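Local coordinates for probable quinone reductase Qor (NADPH:quinone reductase) (Zeta-crystallin homolog protein) (Mycobacterium tuberculosis, PDB 4RVU) that binds NADPH and probably passes its electrons to quinones, at residues Ala312-Ala315 with His316-Glu320. Sequence-based numbering, arbitrary orientation.
Sequences ALRA and HQDLE. With NDP (NADPH dihydro-nicotinamide-adenine-dinucleotide phosphate), chain E.
Q317 reaches back along one flank of the helix to L313, one turn earlier. Its CB rests near the carbonyl oxygens of R314 and L313. Q317 CG, set beside the backbone N (chi1 -69°), comes to 3.3 Å from L313 O, the oxygen that accepts from Q317 N at 3.0 Å. Beyond CG the chain runs extended, and the amide carbon Q317 CD lies 3.5 Å from L313 CD2; OE1 and NE2 both stay near that methyl, and the amide group lies against it in van der Waals contact. Helix 312-320 is the crossover of a beta-alpha-beta unit between the parallel strands 303-308 and 327-331. On another flank R314 and D318 lie side by side, joined through a water that accepts from R314 NE (3.2 Å) and donates to D318 OD2 (2.7 Å). Each has a direct partner too: D311 in a salt bridge to R314, the Y307 hydroxyl on D318 OD2. The H316 N-H is hydrogen-bonded to A312 O, while the buried imidazole hydrogen-bonds Y100 and R51 through its two nitrogens. At the C-terminal end L319, whose N-H binds A315 O, puts CD1 3.6 Å from O5B of NADPH.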
ATOM      1  N   ALA A 312     -10.323 -11.083  33.951  1.00 17.24           N
ATOM      2  CA  ALA A 312     -10.148 -10.839  32.520  1.00 17.16           C
ATOM      3  C   ALA A 312     -11.392 -10.164  31.942  1.00 17.20           C
ATOM      4  O   ALA A 312     -11.296  -9.285  31.083  1.00 17.39           O
ATOM      5  CB  ALA A 312      -9.868 -12.140  31.802  1.00 17.54           C
ATOM      6  N   LEU A 313     -12.562 -10.580  32.417  1.00 21.53           N
ATOM      7  CA  LEU A 313     -13.834  -9.992  31.987  1.00 22.09           C
ATOM      8  C   LEU A 313     -13.819  -8.474  32.143  1.00 22.25           C
ATOM      9  O   LEU A 313     -14.196  -7.731  31.232  1.00 22.14           O
ATOM     10  CB  LEU A 313     -14.988 -10.613  32.804  1.00 22.55           C
ATOM     11  CG  LEU A 313     -16.444 -10.159  32.634  1.00 24.86           C
ATOM     12  CD1 LEU A 313     -17.386 -11.248  33.139  1.00 25.21           C
ATOM     13  CD2 LEU A 313     -16.731  -8.869  33.383  1.00 23.65           C
ATOM     14  N   ARG A 314     -13.373  -8.027  33.312  1.00 24.59           N
ATOM     15  CA  ARG A 314     -13.369  -6.618  33.673  1.00 24.14           C
ATOM     16  C   ARG A 314     -12.412  -5.847  32.762  1.00 25.16           C
ATOM     17  O   ARG A 314     -12.712  -4.740  32.314  1.00 25.12           O
ATOM     18  CB  ARG A 314     -12.982  -6.489  35.166  1.00 24.84           C
ATOM     19  CG  ARG A 314     -12.892  -5.084  35.752  1.00 27.07           C
ATOM     20  CD  ARG A 314     -12.670  -5.167  37.301  1.00 28.71           C
ATOM     21  NE  ARG A 314     -11.462  -4.473  37.768  1.00 29.29           N
ATOM     22  CZ  ARG A 314     -10.500  -5.035  38.500  1.00 29.33           C
ATOM     23  NH1 ARG A 314     -10.591  -6.303  38.872  1.00 26.45           N
ATOM     24  NH2 ARG A 314      -9.437  -4.325  38.869  1.00 31.79           N
ATOM     25  N   ALA A 315     -11.263  -6.450  32.471  1.00 17.44           N
ATOM     26  CA  ALA A 315     -10.295  -5.835  31.572  1.00 17.90           C
ATOM     27  C   ALA A 315     -10.875  -5.677  30.175  1.00 17.40           C
ATOM     28  O   ALA A 315     -10.701  -4.637  29.540  1.00 17.42           O
ATOM     29  CB  ALA A 315      -9.018  -6.654  31.521  1.00 17.51           C
ATOM     30  N   HIS A 316     -11.544  -6.709  29.680  1.00 20.00           N
ATOM     31  CA  HIS A 316     -12.131  -6.614  28.343  1.00 19.83           C
ATOM     32  C   HIS A 316     -13.218  -5.541  28.287  1.00 19.99           C
ATOM     33  O   HIS A 316     -13.320  -4.806  27.304  1.00 20.03           O
ATOM     34  CB  HIS A 316     -12.658  -7.962  27.864  1.00 20.56           C
ATOM     35  CG  HIS A 316     -11.599  -8.852  27.288  1.00 20.59           C
ATOM     36  ND1 HIS A 316     -11.809  -9.631  26.171  1.00 20.17           N
ATOM     37  CD2 HIS A 316     -10.326  -9.090  27.681  1.00 20.58           C
ATOM     38  CE1 HIS A 316     -10.711 -10.317  25.904  1.00 20.68           C
ATOM     39  NE2 HIS A 316      -9.799 -10.010  26.807  1.00 20.59           N
ATOM     40  N   GLN A 317     -14.023  -5.437  29.342  1.00 23.20           N
ATOM     41  CA  GLN A 317     -14.993  -4.347  29.444  1.00 23.57           C
ATOM     42  C   GLN A 317     -14.344  -2.970  29.367  1.00 23.26           C
ATOM     43  O   GLN A 317     -14.765  -2.128  28.572  1.00 23.38           O
ATOM     44  CB  GLN A 317     -15.798  -4.447  30.744  1.00 23.79           C
ATOM     45  CG  GLN A 317     -16.749  -5.626  30.783  1.00 23.59           C
ATOM     46  CD  GLN A 317     -17.535  -5.692  32.084  1.00 24.96           C
ATOM     47  OE1 GLN A 317     -17.028  -5.331  33.148  1.00 24.08           O
ATOM     48  NE2 GLN A 317     -18.776  -6.158  32.003  1.00 25.19           N
ATOM     49  N   ASP A 318     -13.343  -2.731  30.215  1.00 20.52           N
ATOM     50  CA  ASP A 318     -12.669  -1.434  30.258  1.00 20.05           C
ATOM     51  C   ASP A 318     -11.981  -1.108  28.929  1.00 20.71           C
ATOM     52  O   ASP A 318     -11.986   0.039  28.481  1.00 20.11           O
ATOM     53  CB  ASP A 318     -11.631  -1.400  31.390  1.00 20.19           C
ATOM     54  CG  ASP A 318     -12.254  -1.475  32.769  1.00 21.84           C
ATOM     55  OD1 ASP A 318     -13.486  -1.296  32.889  1.00 20.99           O
ATOM     56  OD2 ASP A 318     -11.492  -1.692  33.740  1.00 20.90           O
ATOM     57  N   LEU A 319     -11.392  -2.126  28.302  1.00 20.01           N
ATOM     58  CA  LEU A 319     -10.668  -1.936  27.053  1.00 20.48           C
ATOM     59  C   LEU A 319     -11.636  -1.514  25.952  1.00 20.22           C
ATOM     60  O   LEU A 319     -11.406  -0.519  25.253  1.00 21.54           O
ATOM     61  CB  LEU A 319      -9.932  -3.220  26.667  1.00 21.23           C
ATOM     62  CG  LEU A 319      -9.158  -3.215  25.356  1.00 22.28           C
ATOM     63  CD1 LEU A 319      -8.147  -2.081  25.354  1.00 21.91           C
ATOM     64  CD2 LEU A 319      -8.466  -4.556  25.139  1.00 23.52           C
ATOM     65  N   GLU A 320     -12.738  -2.249  25.832  1.00 26.66           N
ATOM     66  CA  GLU A 320     -13.746  -1.958  24.807  1.00 27.92           C
ATOM     67  C   GLU A 320     -14.480  -0.644  25.054  1.00 27.05           C
ATOM     68  O   GLU A 320     -15.011  -0.034  24.120  1.00 27.16           O
ATOM     69  CB  GLU A 320     -14.748  -3.110  24.696  1.00 26.95           C
ATOM     70  CG  GLU A 320     -14.140  -4.405  24.180  1.00 27.66           C
ATOM     71  CD  GLU A 320     -15.177  -5.478  23.891  1.00 29.07           C
ATOM     72  OE1 GLU A 320     -16.313  -5.387  24.407  1.00 30.95           O
ATOM     73  OE2 GLU A 320     -14.841  -6.420  23.146  1.00 30.11           O
TER
HETATM   74  PA  NDP E 401      -5.407   0.231  22.821  1.00 22.77           P
HETATM   75  O1A NDP E 401      -4.715   0.179  24.154  1.00 20.89           O
HETATM   76  O2A NDP E 401      -4.956   1.227  21.791  1.00 21.76           O
HETATM   77  O5B NDP E 401      -6.983   0.424  23.068  1.00 22.87           O
HETATM   78  C5B NDP E 401      -7.839   0.791  21.992  1.00 23.23           C
HETATM   79  C4B NDP E 401      -7.961   2.306  21.988  1.00 22.06           C
HETATM   80  O4B NDP E 401      -8.558   2.773  20.778  1.00 22.25           O
HETATM   81  C3B NDP E 401      -8.865   2.793  23.106  1.00 23.81           C
HETATM   82  O3B NDP E 401      -8.141   3.011  24.316  1.00 23.37           O
HETATM   83  C2B NDP E 401      -9.443   4.079  22.551  1.00 21.86           C
HETATM   84  O2B NDP E 401      -8.705   5.203  23.010  1.00 21.16           O
HETATM   85  C1B NDP E 401      -9.320   3.951  21.040  1.00 20.98           C
HETATM   86  N9A NDP E 401     -10.692   3.835  20.495  1.00 21.62           N
HETATM   87  C8A NDP E 401     -11.268   4.684  19.628  1.00 21.38           C
HETATM   88  N7A NDP E 401     -12.537   4.304  19.346  1.00 21.44           N
HETATM   89  C5A NDP E 401     -12.792   3.191  20.053  1.00 22.16           C
HETATM   90  C6A NDP E 401     -13.943   2.275  20.222  1.00 22.38           C
HETATM   91  N6A NDP E 401     -15.100   2.487  19.558  1.00 22.83           N
HETATM   92  N1A NDP E 401     -13.796   1.228  21.060  1.00 23.18           N
HETATM   93  C2A NDP E 401     -12.648   1.013  21.724  1.00 22.52           C
HETATM   94  N3A NDP E 401     -11.567   1.801  21.620  1.00 21.68           N
HETATM   95  C4A NDP E 401     -11.574   2.887  20.814  1.00 22.67           C
HETATM   96  O3  NDP E 401      -5.365  -1.239  22.182  1.00 22.41           O
HETATM   97  PN  NDP E 401      -3.983  -1.953  21.787  1.00 22.37           P
HETATM   98  O1N NDP E 401      -2.847  -1.014  22.095  1.00 21.87           O
HETATM   99  O2N NDP E 401      -4.009  -3.344  22.364  1.00 21.62           O
HETATM  100  O5D NDP E 401      -4.109  -2.077  20.192  1.00 21.82           O
HETATM  101  C5D NDP E 401      -4.260  -0.912  19.385  1.00 22.07           C
HETATM  102  C4D NDP E 401      -4.887  -1.289  18.051  1.00 21.71           C
HETATM  103  O4D NDP E 401      -3.918  -1.931  17.225  1.00 22.58           O
HETATM  104  C3D NDP E 401      -6.016  -2.282  18.237  1.00 22.96           C
HETATM  105  O3D NDP E 401      -7.046  -1.962  17.303  1.00 23.24           O
HETATM  106  C2D NDP E 401      -5.415  -3.623  17.878  1.00 26.23           C
HETATM  107  O2D NDP E 401      -6.409  -4.478  17.311  1.00 23.50           O
HETATM  108  C1D NDP E 401      -4.352  -3.241  16.861  1.00 23.98           C
HETATM  109  N1N NDP E 401      -3.188  -4.128  16.839  1.00 23.77           N
HETATM  110  C2N NDP E 401      -2.778  -4.604  15.661  1.00 22.62           C
HETATM  111  C3N NDP E 401      -1.675  -5.436  15.546  1.00 21.95           C
HETATM  112  C7N NDP E 401      -1.277  -5.938  14.190  1.00 22.46           C
HETATM  113  O7N NDP E 401      -0.269  -6.614  14.080  1.00 22.30           O
HETATM  114  N7N NDP E 401      -2.035  -5.622  13.142  1.00 20.89           N
HETATM  115  C4N NDP E 401      -0.872  -5.834  16.762  1.00 21.43           C
HETATM  116  C5N NDP E 401      -1.414  -5.240  17.978  1.00 22.26           C
HETATM  117  C6N NDP E 401      -2.533  -4.416  17.969  1.00 22.39           C
HETATM  118  P2B NDP E 401      -9.293   6.692  22.854  1.00 21.70           P
HETATM  119  O1X NDP E 401     -10.490   6.523  21.963  1.00 23.18           O
HETATM  120  O2X NDP E 401      -9.627   7.108  24.257  1.00 24.31           O
HETATM  121  O3X NDP E 401      -8.163   7.475  22.249  1.00 23.75           O
HETATM  122  O   HOH W   1     -12.148  -1.728  36.347  1.00 28.67           O